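Local coordinates for N6 adenine specific DNA methylase (PDB 3Q87), which methylates the translation termination factor eRF1, using S-adenosylmethionine as methyl donor, as the catalytic subunit of the Mtq2-Trm112 complex, at residues T10-D15 against Y120-E125; D2-G7 against V83-Y88; D15-E20 against G35-Q40. All coordinates share one frame; numbering follows the deposited sequence.

Contact 1 (T10-D15 against Y120-E125); sequences TYTLMD and YLLVIE. With SAM (S-adenosylmethionine), chain D.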
loop_
_atom_site.group_PDB
_atom_site.type_symbol
_atom_site.label_atom_id
_atom_site.label_comp_id
_atom_site.label_asym_id
_atom_site.label_seq_id
_atom_site.Cartn_x
_atom_site.Cartn_y
_atom_site.Cartn_z
ATOM N N THR B 10 10.109 -1.350 -15.864
ATOM C CA THR B 10 9.179 -0.462 -15.172
ATOM C C THR B 10 8.381 0.369 -16.185
ATOM O O THR B 10 7.181 0.517 -16.056
ATOM C CB THR B 10 9.854 0.460 -14.113
ATOM O OG1 THR B 10 9.791 1.826 -14.532
ATOM C CG2 THR B 10 11.287 0.076 -13.854
ATOM N N TYR B 11 9.042 0.885 -17.211
ATOM C CA TYR B 11 8.329 1.717 -18.179
ATOM C C TYR B 11 7.273 0.976 -19.016
ATOM O O TYR B 11 6.304 1.579 -19.459
ATOM C CB TYR B 11 9.312 2.499 -19.055
ATOM C CG TYR B 11 10.084 3.508 -18.243
ATOM C CD1 TYR B 11 9.418 4.494 -17.525
ATOM C CD2 TYR B 11 11.466 3.466 -18.169
ATOM C CE1 TYR B 11 10.110 5.428 -16.770
ATOM C CE2 TYR B 11 12.167 4.388 -17.405
ATOM C CZ TYR B 11 11.482 5.368 -16.715
ATOM O OH TYR B 11 12.165 6.297 -15.958
ATOM N N THR B 12 7.441 -0.322 -19.226
ATOM C CA THR B 12 6.384 -1.069 -19.900
ATOM C C THR B 12 5.160 -1.249 -18.977
ATOM O O THR B 12 4.021 -1.200 -19.433
ATOM C CB THR B 12 6.858 -2.443 -20.450
ATOM O OG1 THR B 12 6.733 -3.441 -19.438
ATOM C CG2 THR B 12 8.298 -2.380 -20.911
ATOM N N LEU B 13 5.393 -1.449 -17.682
ATOM C CA LEU B 13 4.286 -1.475 -16.729
ATOM C C LEU B 13 3.593 -0.110 -16.728
ATOM O O LEU B 13 2.373 -0.019 -16.862
ATOM C CB LEU B 13 4.765 -1.886 -15.320
ATOM C CG LEU B 13 3.731 -1.962 -14.180
ATOM C CD1 LEU B 13 2.498 -2.740 -14.594
ATOM C CD2 LEU B 13 4.333 -2.556 -12.878
ATOM N N MET B 14 4.379 0.955 -16.625
ATOM C CA MET B 14 3.817 2.297 -16.619
ATOM C C MET B 14 3.012 2.595 -17.886
ATOM O O MET B 14 1.936 3.193 -17.814
ATOM C CB MET B 14 4.917 3.338 -16.429
ATOM C CG MET B 14 5.569 3.251 -15.057
ATOM S SD MET B 14 6.883 4.468 -14.764
ATOM C CE MET B 14 5.951 6.003 -14.633
ATOM N N ASP B 15 3.534 2.185 -19.039
ATOM C CA ASP B 15 2.836 2.408 -20.302
ATOM C C ASP B 15 1.485 1.698 -20.304
ATOM O O ASP B 15 0.477 2.282 -20.696
ATOM C CB ASP B 15 3.673 1.948 -21.504
ATOM C CG ASP B 15 4.781 2.935 -21.871
ATOM O OD1 ASP B 15 4.822 4.058 -21.311
ATOM O OD2 ASP B 15 5.618 2.580 -22.728
ATOM N N TYR B 120 -2.288 -5.618 -11.363
ATOM C CA TYR B 120 -1.412 -5.560 -12.536
ATOM C C TYR B 120 -0.055 -6.104 -12.097
ATOM O O TYR B 120 0.557 -5.575 -11.165
ATOM C CB TYR B 120 -1.280 -4.122 -13.033
ATOM C CG TYR B 120 -2.586 -3.531 -13.522
ATOM C CD1 TYR B 120 -2.999 -3.703 -14.835
ATOM C CD2 TYR B 120 -3.421 -2.825 -12.660
ATOM C CE1 TYR B 120 -4.208 -3.162 -15.288
ATOM C CE2 TYR B 120 -4.629 -2.287 -13.101
ATOM C CZ TYR B 120 -5.014 -2.460 -14.416
ATOM O OH TYR B 120 -6.210 -1.933 -14.854
ATOM N N LEU B 121 0.398 -7.173 -12.742
ATOM C CA LEU B 121 1.628 -7.850 -12.338
ATOM C C LEU B 121 2.590 -7.959 -13.518
ATOM O O LEU B 121 2.177 -8.298 -14.615
ATOM C CB LEU B 121 1.311 -9.242 -11.799
ATOM C CG LEU B 121 2.490 -10.138 -11.414
ATOM C CD1 LEU B 121 3.233 -9.574 -10.192
ATOM C CD2 LEU B 121 1.984 -11.553 -11.119
ATOM N N LEU B 122 3.866 -7.667 -13.291
ATOM C CA LEU B 122 4.866 -7.815 -14.334
ATOM C C LEU B 122 5.644 -9.101 -14.119
ATOM O O LEU B 122 6.020 -9.433 -13.002
ATOM C CB LEU B 122 5.828 -6.618 -14.375
ATOM C CG LEU B 122 6.910 -6.677 -15.475
ATOM C CD1 LEU B 122 7.373 -5.283 -15.833
ATOM C CD2 LEU B 122 8.113 -7.544 -15.084
ATOM N N VAL B 123 5.883 -9.820 -15.211
ATOM C CA VAL B 123 6.601 -11.068 -15.159
ATOM C C VAL B 123 7.509 -11.121 -16.392
ATOM O O VAL B 123 7.295 -10.381 -17.331
ATOM C CB VAL B 123 5.611 -12.246 -15.152
ATOM C CG1 VAL B 123 6.304 -13.506 -15.538
ATOM C CG2 VAL B 123 4.939 -12.383 -13.780
ATOM N N ILE B 124 8.538 -11.960 -16.370
ATOM C CA ILE B 124 9.350 -12.170 -17.563
ATOM C C ILE B 124 9.210 -13.608 -18.069
ATOM O O ILE B 124 8.698 -14.468 -17.368
ATOM C CB ILE B 124 10.835 -11.823 -17.325
ATOM C CG1 ILE B 124 11.429 -12.720 -16.242
ATOM C CG2 ILE B 124 10.985 -10.343 -16.970
ATOM C CD1 ILE B 124 12.941 -12.599 -16.125
ATOM N N GLU B 125 9.660 -13.859 -19.295
ATOM C CA GLU B 125 9.480 -15.164 -19.920
ATOM C C GLU B 125 10.012 -16.290 -19.036
ATOM O O GLU B 125 9.407 -17.363 -18.941
ATOM C CB GLU B 125 10.161 -15.191 -21.289
ATOM C CG GLU B 125 9.708 -16.316 -22.202
ATOM C CD GLU B 125 10.147 -16.084 -23.640
ATOM O OE1 GLU B 125 9.456 -15.332 -24.368
ATOM O OE2 GLU B 125 11.186 -16.647 -24.043
HETATM N N SAM D . 8.411 -0.480 -8.683
HETATM C CA SAM D . 9.832 -0.368 -9.038
HETATM C C SAM D . 9.961 -0.269 -10.565
HETATM O O SAM D . 10.949 0.232 -11.104
HETATM O OXT SAM D . 9.073 -0.688 -11.304
HETATM C CB SAM D . 10.742 -1.470 -8.428
HETATM C CG SAM D . 10.659 -2.945 -8.896
HETATM S SD SAM D . 11.948 -4.120 -8.289
HETATM C CE SAM D . 12.101 -5.286 -9.658
HETATM C "C5'" SAM D . 11.060 -5.139 -7.084
HETATM C "C4'" SAM D . 10.851 -4.334 -5.812
HETATM O "O4'" SAM D . 10.201 -5.139 -4.841
HETATM C "C3'" SAM D . 12.155 -3.851 -5.194
HETATM O "O3'" SAM D . 12.018 -2.482 -4.884
HETATM C "C2'" SAM D . 12.296 -4.657 -3.919
HETATM O "O2'" SAM D . 12.914 -3.959 -2.863
HETATM C "C1'" SAM D . 10.848 -4.949 -3.598
HETATM N N9 SAM D . 10.653 -6.177 -2.842
HETATM C C8 SAM D . 11.399 -7.333 -2.848
HETATM N N7 SAM D . 10.815 -8.200 -1.991
HETATM C C5 SAM D . 9.708 -7.601 -1.459
HETATM C C6 SAM D . 8.742 -8.009 -0.557
HETATM N N6 SAM D . 8.806 -9.228 -0.030
HETATM N N1 SAM D . 7.712 -7.152 -0.209
HETATM C C2 SAM D . 7.624 -5.881 -0.754
HETATM N N3 SAM D . 8.590 -5.481 -1.657
HETATM C C4 SAM D . 9.601 -6.324 -1.991
#
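In the Rossmann-like methyltransferase fold, L13 of helix 8-20 lies across strand 118-124 of the central sheet and meets L122 and Y120. The two short segments run at 144° to each other, closer to antiparallel than to parallel, and their axes come within 9.5 Å. L13 and L122 face one another, with their CA atoms 6.8 Å apart. L13 CB sits 4.3 Å from L122 CD1, while the far end of the same leucine leans along the strand, bringing L13 CD1 to 4.3 Å from Y120 CB. This second touch uses only the root of the tyrosine: its ring runs on away from 10-15, and the hydroxyl is hydrogen-bonded to E20 further along the helix. This one leucine thus touches alternate residues of the strand, L122 with CB and Y120 with CD1, whereas L121 points to the opposite side of the sheet. T12 completes the contact, its side chain crossing that of L122 at about a right angle, with T12 OG1 4.1 Å from L122 CD1. A chi1 of 87° sets this hydroxyl between the backbone N and the carbonyl carbon, and it is hydrogen-bonded back to D9 O within the helix. The polar atom is therefore satisfied before it meets the leucine methyl. T10, about one turn before L13, belongs to the S-adenosylmethionine pocket and lies beside the carboxylate end of the ligand, although its modelled approach is too tight for its exact distance to be trusted. All the touching residues are buried, and with nearest atoms at 4.1 to 4.3 Å the contact is loose van der Waals packing. Because L122 also packs on N85, this apolar layer reaches the wall of the cofactor site.

Contact 2 (D2-G7 against V83-Y88); sequences DWYEPG and VFNPPY. With SAM (S-adenosylmethionine), chain D.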
loop_
_atom_site.group_PDB
_atom_site.type_symbol
_atom_site.label_atom_id
_atom_site.label_comp_id
_atom_site.label_asym_id
_atom_site.label_seq_id
_atom_site.Cartn_x
_atom_site.Cartn_y
_atom_site.Cartn_z
ATOM N N ASP B 2 21.779 -0.042 -4.316
ATOM C CA ASP B 2 21.141 0.232 -3.035
ATOM C C ASP B 2 19.631 0.042 -3.146
ATOM O O ASP B 2 18.969 -0.321 -2.177
ATOM C CB ASP B 2 21.464 1.653 -2.573
ATOM C CG ASP B 2 22.889 1.790 -2.041
ATOM O OD1 ASP B 2 23.549 2.808 -2.348
ATOM O OD2 ASP B 2 23.349 0.880 -1.317
ATOM N N TRP B 3 19.088 0.303 -4.332
ATOM C CA TRP B 3 17.667 0.088 -4.584
ATOM C C TRP B 3 17.447 -0.112 -6.078
ATOM O O TRP B 3 18.307 0.213 -6.884
ATOM C CB TRP B 3 16.819 1.245 -4.041
ATOM C CG TRP B 3 17.109 2.592 -4.701
ATOM C CD1 TRP B 3 16.784 2.969 -5.973
ATOM C CD2 TRP B 3 17.754 3.725 -4.101
ATOM N NE1 TRP B 3 17.191 4.262 -6.205
ATOM C CE2 TRP B 3 17.791 4.746 -5.073
ATOM C CE3 TRP B 3 18.297 3.975 -2.841
ATOM C CZ2 TRP B 3 18.363 5.991 -4.822
ATOM C CZ3 TRP B 3 18.857 5.212 -2.592
ATOM C CH2 TRP B 3 18.886 6.206 -3.576
ATOM N N TYR B 4 16.302 -0.657 -6.444
ATOM C CA TYR B 4 16.013 -0.914 -7.847
ATOM C C TYR B 4 15.657 0.386 -8.560
ATOM O O TYR B 4 14.765 1.108 -8.123
ATOM C CB TYR B 4 14.858 -1.908 -7.974
ATOM C CG TYR B 4 14.730 -2.497 -9.358
ATOM C CD1 TYR B 4 15.468 -3.623 -9.719
ATOM C CD2 TYR B 4 13.884 -1.936 -10.300
ATOM C CE1 TYR B 4 15.368 -4.172 -10.975
ATOM C CE2 TYR B 4 13.775 -2.483 -11.577
ATOM C CZ TYR B 4 14.525 -3.606 -11.906
ATOM O OH TYR B 4 14.431 -4.179 -13.163
ATOM N N GLU B 5 16.343 0.676 -9.659
ATOM C CA GLU B 5 16.138 1.935 -10.366
ATOM C C GLU B 5 15.225 1.714 -11.571
ATOM O O GLU B 5 15.173 0.612 -12.099
ATOM C CB GLU B 5 17.491 2.490 -10.812
ATOM C CG GLU B 5 18.410 2.823 -9.660
ATOM C CD GLU B 5 19.860 3.014 -10.095
ATOM O OE1 GLU B 5 20.118 3.151 -11.315
ATOM O OE2 GLU B 5 20.742 3.023 -9.207
ATOM N N PRO B 6 14.495 2.760 -11.999
ATOM C CA PRO B 6 13.570 2.614 -13.131
ATOM C C PRO B 6 14.280 2.091 -14.384
ATOM O O PRO B 6 15.315 2.638 -14.743
ATOM C CB PRO B 6 13.078 4.042 -13.364
ATOM C CG PRO B 6 13.236 4.713 -12.020
ATOM C CD PRO B 6 14.475 4.125 -11.437
ATOM N N GLY B 7 13.735 1.044 -15.006
ATOM C CA GLY B 7 14.306 0.432 -16.198
ATOM C C GLY B 7 13.231 0.253 -17.255
ATOM O O GLY B 7 12.103 0.711 -17.071
ATOM N N VAL B 83 -0.570 -2.944 -7.825
ATOM C CA VAL B 83 0.373 -2.937 -8.936
ATOM C C VAL B 83 1.712 -3.429 -8.398
ATOM O O VAL B 83 2.175 -2.962 -7.356
ATOM C CB VAL B 83 0.579 -1.507 -9.481
ATOM C CG1 VAL B 83 1.599 -1.525 -10.617
ATOM C CG2 VAL B 83 -0.755 -0.898 -9.924
ATOM N N PHE B 84 2.349 -4.345 -9.116
ATOM C CA PHE B 84 3.547 -5.006 -8.601
ATOM C C PHE B 84 4.542 -5.346 -9.704
ATOM O O PHE B 84 4.301 -6.238 -10.506
ATOM C CB PHE B 84 3.142 -6.292 -7.876
ATOM C CG PHE B 84 4.235 -6.909 -7.047
ATOM C CD1 PHE B 84 5.337 -6.170 -6.652
ATOM C CD2 PHE B 84 4.132 -8.231 -6.622
ATOM C CE1 PHE B 84 6.324 -6.742 -5.868
ATOM C CE2 PHE B 84 5.112 -8.804 -5.830
ATOM C CZ PHE B 84 6.206 -8.069 -5.456
ATOM N N ASN B 85 5.660 -4.630 -9.743
ATOM C CA ASN B 85 6.819 -5.104 -10.484
ATOM C C ASN B 85 7.673 -5.862 -9.478
ATOM O O ASN B 85 8.337 -5.256 -8.651
ATOM C CB ASN B 85 7.579 -3.941 -11.116
ATOM C CG ASN B 85 8.749 -4.400 -11.982
ATOM O OD1 ASN B 85 8.950 -5.595 -12.191
ATOM N ND2 ASN B 85 9.526 -3.452 -12.476
ATOM N N PRO B 86 7.621 -7.206 -9.515
ATOM C CA PRO B 86 8.195 -8.014 -8.433
ATOM C C PRO B 86 9.669 -8.351 -8.652
ATOM O O PRO B 86 10.165 -8.168 -9.768
ATOM C CB PRO B 86 7.360 -9.292 -8.500
ATOM C CG PRO B 86 7.069 -9.451 -9.969
ATOM C CD PRO B 86 7.009 -8.046 -10.560
ATOM N N PRO B 87 10.367 -8.821 -7.600
ATOM C CA PRO B 87 11.714 -9.388 -7.782
ATOM C C PRO B 87 11.553 -10.648 -8.611
ATOM O O PRO B 87 10.961 -11.601 -8.128
ATOM C CB PRO B 87 12.137 -9.815 -6.375
ATOM C CG PRO B 87 11.041 -9.404 -5.452
ATOM C CD PRO B 87 9.853 -8.980 -6.227
ATOM N N TYR B 88 12.053 -10.660 -9.834
ATOM C CA TYR B 88 11.713 -11.728 -10.747
ATOM C C TYR B 88 12.940 -12.481 -11.288
ATOM O O TYR B 88 12.807 -13.341 -12.153
ATOM C CB TYR B 88 10.866 -11.167 -11.898
ATOM C CG TYR B 88 11.535 -10.066 -12.710
ATOM C CD1 TYR B 88 12.701 -10.317 -13.425
ATOM C CD2 TYR B 88 10.975 -8.788 -12.792
ATOM C CE1 TYR B 88 13.311 -9.326 -14.178
ATOM C CE2 TYR B 88 11.575 -7.782 -13.542
ATOM C CZ TYR B 88 12.746 -8.060 -14.231
ATOM O OH TYR B 88 13.353 -7.082 -14.979
HETATM N N SAM D . 8.411 -0.480 -8.683
HETATM C CA SAM D . 9.832 -0.368 -9.038
HETATM C C SAM D . 9.961 -0.269 -10.565
HETATM O O SAM D . 10.949 0.232 -11.104
HETATM O OXT SAM D . 9.073 -0.688 -11.304
HETATM C CB SAM D . 10.742 -1.470 -8.428
HETATM C CG SAM D . 10.659 -2.945 -8.896
HETATM S SD SAM D . 11.948 -4.120 -8.289
HETATM C CE SAM D . 12.101 -5.286 -9.658
HETATM C "C5'" SAM D . 11.060 -5.139 -7.084
HETATM C "C4'" SAM D . 10.851 -4.334 -5.812
HETATM O "O4'" SAM D . 10.201 -5.139 -4.841
HETATM C "C3'" SAM D . 12.155 -3.851 -5.194
HETATM O "O3'" SAM D . 12.018 -2.482 -4.884
HETATM C "C2'" SAM D . 12.296 -4.657 -3.919
HETATM O "O2'" SAM D . 12.914 -3.959 -2.863
HETATM C "C1'" SAM D . 10.848 -4.949 -3.598
HETATM N N9 SAM D . 10.653 -6.177 -2.842
HETATM C C8 SAM D . 11.399 -7.333 -2.848
HETATM N N7 SAM D . 10.815 -8.200 -1.991
HETATM C C5 SAM D . 9.708 -7.601 -1.459
HETATM C C6 SAM D . 8.742 -8.009 -0.557
HETATM N N6 SAM D . 8.806 -9.228 -0.030
HETATM N N1 SAM D . 7.712 -7.152 -0.209
HETATM C C2 SAM D . 7.624 -5.881 -0.754
HETATM N N3 SAM D . 8.590 -5.481 -1.657
HETATM C C4 SAM D . 9.601 -6.324 -1.991
#
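A chi1 of -165° swings the ring of Y4 out over the sulfonium end of S-adenosylmethionine, and N85, at -176°, stretches its amide from the other segment toward the same ligand, with N85 ND2 4.4 Å from Y4 CE2. N85, P86, P87 and Y88 form the NPPY motif of the PrmC-like and N6-adenine methyltransferases, here following strand 81-84. The transferable methyl, SAM CE, stands 3.5 Å above the Y4 ring plane, over its centre, while SAM SD is 3.4 Å from Y4 CG. From the motif, P86 O comes within 3.5 Å of SAM CE, so the methyl is held between an aromatic face and a carbonyl. N85 ND2 donates to SAM OXT, 3.0 Å away and fairly straight at 163°. In relatives the asparagine of this motif also receives the amide to be methylated, and the same probably applies here. Across the site, Y4 and Y88 cross at about a right angle, with Y4 OH 3.6 Å from Y88 OH; both hydroxyls are hydrogen-bonded to D9 OD2, which joins the two segments through a shared carboxylate oxygen. Near the adenine, P87 CG packs 3.3 Å from SAM C8.

Contact 3 (D15-E20 against G35-Q40); sequences DALERE and GVITEQ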
loop_
_atom_site.group_PDB
_atom_site.type_symbol
_atom_site.label_atom_id
_atom_site.label_comp_id
_atom_site.label_asym_id
_atom_site.label_seq_id
_atom_site.Cartn_x
_atom_site.Cartn_y
_atom_site.Cartn_z
ATOM N N ASP B 15 3.534 2.185 -19.039
ATOM C CA ASP B 15 2.836 2.408 -20.302
ATOM C C ASP B 15 1.485 1.698 -20.304
ATOM O O ASP B 15 0.477 2.282 -20.696
ATOM C CB ASP B 15 3.673 1.948 -21.504
ATOM C CG ASP B 15 4.781 2.935 -21.871
ATOM O OD1 ASP B 15 4.822 4.058 -21.311
ATOM O OD2 ASP B 15 5.618 2.580 -22.728
ATOM N N ALA B 16 1.456 0.449 -19.844
ATOM C CA ALA B 16 0.190 -0.276 -19.789
ATOM C C ALA B 16 -0.823 0.353 -18.818
ATOM O O ALA B 16 -2.020 0.420 -19.120
ATOM C CB ALA B 16 0.413 -1.742 -19.478
ATOM N N LEU B 17 -0.342 0.808 -17.661
ATOM C CA LEU B 17 -1.196 1.466 -16.670
ATOM C C LEU B 17 -1.784 2.735 -17.260
ATOM O O LEU B 17 -2.943 3.082 -17.020
ATOM C CB LEU B 17 -0.402 1.814 -15.405
ATOM C CG LEU B 17 0.047 0.622 -14.544
ATOM C CD1 LEU B 17 1.030 1.065 -13.487
ATOM C CD2 LEU B 17 -1.151 -0.070 -13.903
ATOM N N GLU B 18 -0.970 3.427 -18.038
ATOM C CA GLU B 18 -1.405 4.674 -18.634
ATOM C C GLU B 18 -2.595 4.452 -19.569
ATOM O O GLU B 18 -3.545 5.236 -19.570
ATOM C CB GLU B 18 -0.243 5.340 -19.378
ATOM C CG GLU B 18 -0.535 6.762 -19.795
ATOM C CD GLU B 18 -0.893 7.645 -18.620
ATOM O OE1 GLU B 18 -0.437 7.357 -17.486
ATOM O OE2 GLU B 18 -1.632 8.633 -18.830
ATOM N N ARG B 19 -2.548 3.377 -20.347
ATOM C CA ARG B 19 -3.580 3.116 -21.340
ATOM C C ARG B 19 -4.874 2.674 -20.677
ATOM O O ARG B 19 -5.960 2.938 -21.195
ATOM C CB ARG B 19 -3.114 2.072 -22.360
ATOM C CG ARG B 19 -1.809 2.452 -23.042
ATOM C CD ARG B 19 -1.467 1.523 -24.197
ATOM N NE ARG B 19 -0.056 1.142 -24.172
ATOM C CZ ARG B 19 0.386 -0.072 -23.842
ATOM N NH1 ARG B 19 -0.473 -1.039 -23.524
ATOM N NH2 ARG B 19 1.689 -0.325 -23.839
ATOM N N GLU B 20 -4.746 2.006 -19.532
ATOM C CA GLU B 20 -5.899 1.588 -18.743
ATOM C C GLU B 20 -6.651 2.783 -18.169
ATOM O O GLU B 20 -7.852 2.717 -17.956
ATOM C CB GLU B 20 -5.454 0.681 -17.593
ATOM C CG GLU B 20 -4.980 -0.683 -18.017
ATOM C CD GLU B 20 -6.120 -1.559 -18.469
ATOM O OE1 GLU B 20 -6.492 -2.482 -17.711
ATOM O OE2 GLU B 20 -6.655 -1.314 -19.572
ATOM N N GLY B 35 9.587 5.043 -6.168
ATOM C CA GLY B 35 8.263 5.603 -6.409
ATOM C C GLY B 35 7.970 6.167 -7.784
ATOM O O GLY B 35 7.056 6.976 -7.936
ATOM N N VAL B 36 8.722 5.739 -8.794
ATOM C CA VAL B 36 8.449 6.188 -10.158
ATOM C C VAL B 36 7.009 5.862 -10.578
ATOM O O VAL B 36 6.335 6.680 -11.189
ATOM C CB VAL B 36 9.499 5.639 -11.181
ATOM C CG1 VAL B 36 9.276 4.136 -11.470
ATOM C CG2 VAL B 36 9.499 6.461 -12.446
ATOM N N ILE B 37 6.517 4.680 -10.227
ATOM C CA ILE B 37 5.141 4.336 -10.580
ATOM C C ILE B 37 4.105 5.069 -9.699
ATOM O O ILE B 37 3.059 5.531 -10.191
ATOM C CB ILE B 37 4.925 2.814 -10.556
ATOM C CG1 ILE B 37 5.848 2.142 -11.576
ATOM C CG2 ILE B 37 3.480 2.482 -10.871
ATOM C CD1 ILE B 37 5.730 0.608 -11.585
ATOM N N THR B 38 4.416 5.203 -8.412
ATOM C CA THR B 38 3.603 6.001 -7.495
ATOM C C THR B 38 3.394 7.423 -8.030
ATOM O O THR B 38 2.287 7.960 -7.999
ATOM C CB THR B 38 4.239 6.083 -6.074
ATOM O OG1 THR B 38 4.109 4.820 -5.415
ATOM C CG2 THR B 38 3.546 7.167 -5.220
ATOM N N GLU B 39 4.471 8.020 -8.520
ATOM C CA GLU B 39 4.417 9.365 -9.087
ATOM C C GLU B 39 3.354 9.498 -10.189
ATOM O O GLU B 39 2.634 10.497 -10.260
ATOM C CB GLU B 39 5.790 9.759 -9.634
ATOM C CG GLU B 39 5.976 11.269 -9.818
ATOM C CD GLU B 39 7.400 11.630 -10.225
ATOM O OE1 GLU B 39 7.983 12.545 -9.611
ATOM O OE2 GLU B 39 7.941 10.992 -11.155
ATOM N N GLN B 40 3.262 8.492 -11.048
ATOM C CA GLN B 40 2.274 8.505 -12.122
ATOM C C GLN B 40 0.862 8.207 -11.590
ATOM O O GLN B 40 -0.118 8.860 -11.975
ATOM C CB GLN B 40 2.677 7.504 -13.207
ATOM C CG GLN B 40 1.535 7.070 -14.098
ATOM C CD GLN B 40 1.814 5.752 -14.799
ATOM O OE1 GLN B 40 1.533 5.595 -15.986
ATOM N NE2 GLN B 40 2.381 4.800 -14.065
#
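L17 and I37 meet methyl to methyl where two neighbouring helices run side by side, their short axes 11.3 Å apart and only 14° from parallel. L17, with chi1 at -69° and its chain extended beyond, carries CD1 across the gap to 3.9 Å from I37 CG2. That methyl of I37 stands anti to its backbone N, and the two side chains cross at about a right angle. Q40 reaches in as a stretched arm whose end comes near L17 CD1 and E18. E18 has to turn to reach it: CG is anti to the backbone N, and the chain bends at chi2 (58°), which brings the carboxylate toward the glutamine, with the two planar groups nearly coplanar. The modelled E18 OE1 and Q40 OE1 are 3.0 Å apart, but the amide is probably turned over, so the nature of that meeting stays open. G35, with positive phi, starts the second helix as its N-cap residue, and its O accepts from E39 N at 2.8 Å. The pair of helices lies on one face of the sheet: L17 also packs on V83 of strand 81-84, and I37 touches L13, M14 and the bound S-adenosylmethionine.

The chain enters through contact 2 (2-7), runs along helix 8-20 through contacts 1 and 3, passes through 35-40, and returns at 83-88 and finally 120-125. The centre of contact 1 lies 10 Å from each of the other two, while contacts 2 and 3 are 13 Å apart. Helix 8-20 serves contacts 1 and 3, which share D15; contacts 1 and 2 use neighbouring parallel strands, 118-124 and 81-84, joined by backbone hydrogen bonds between Y120, L122 and F84. P6 packs on V36 where contacts 2 and 3 meet. Together they connect the helical layer, the sheet and the N-terminal loop around S-adenosylmethionine, which residues of all three touch.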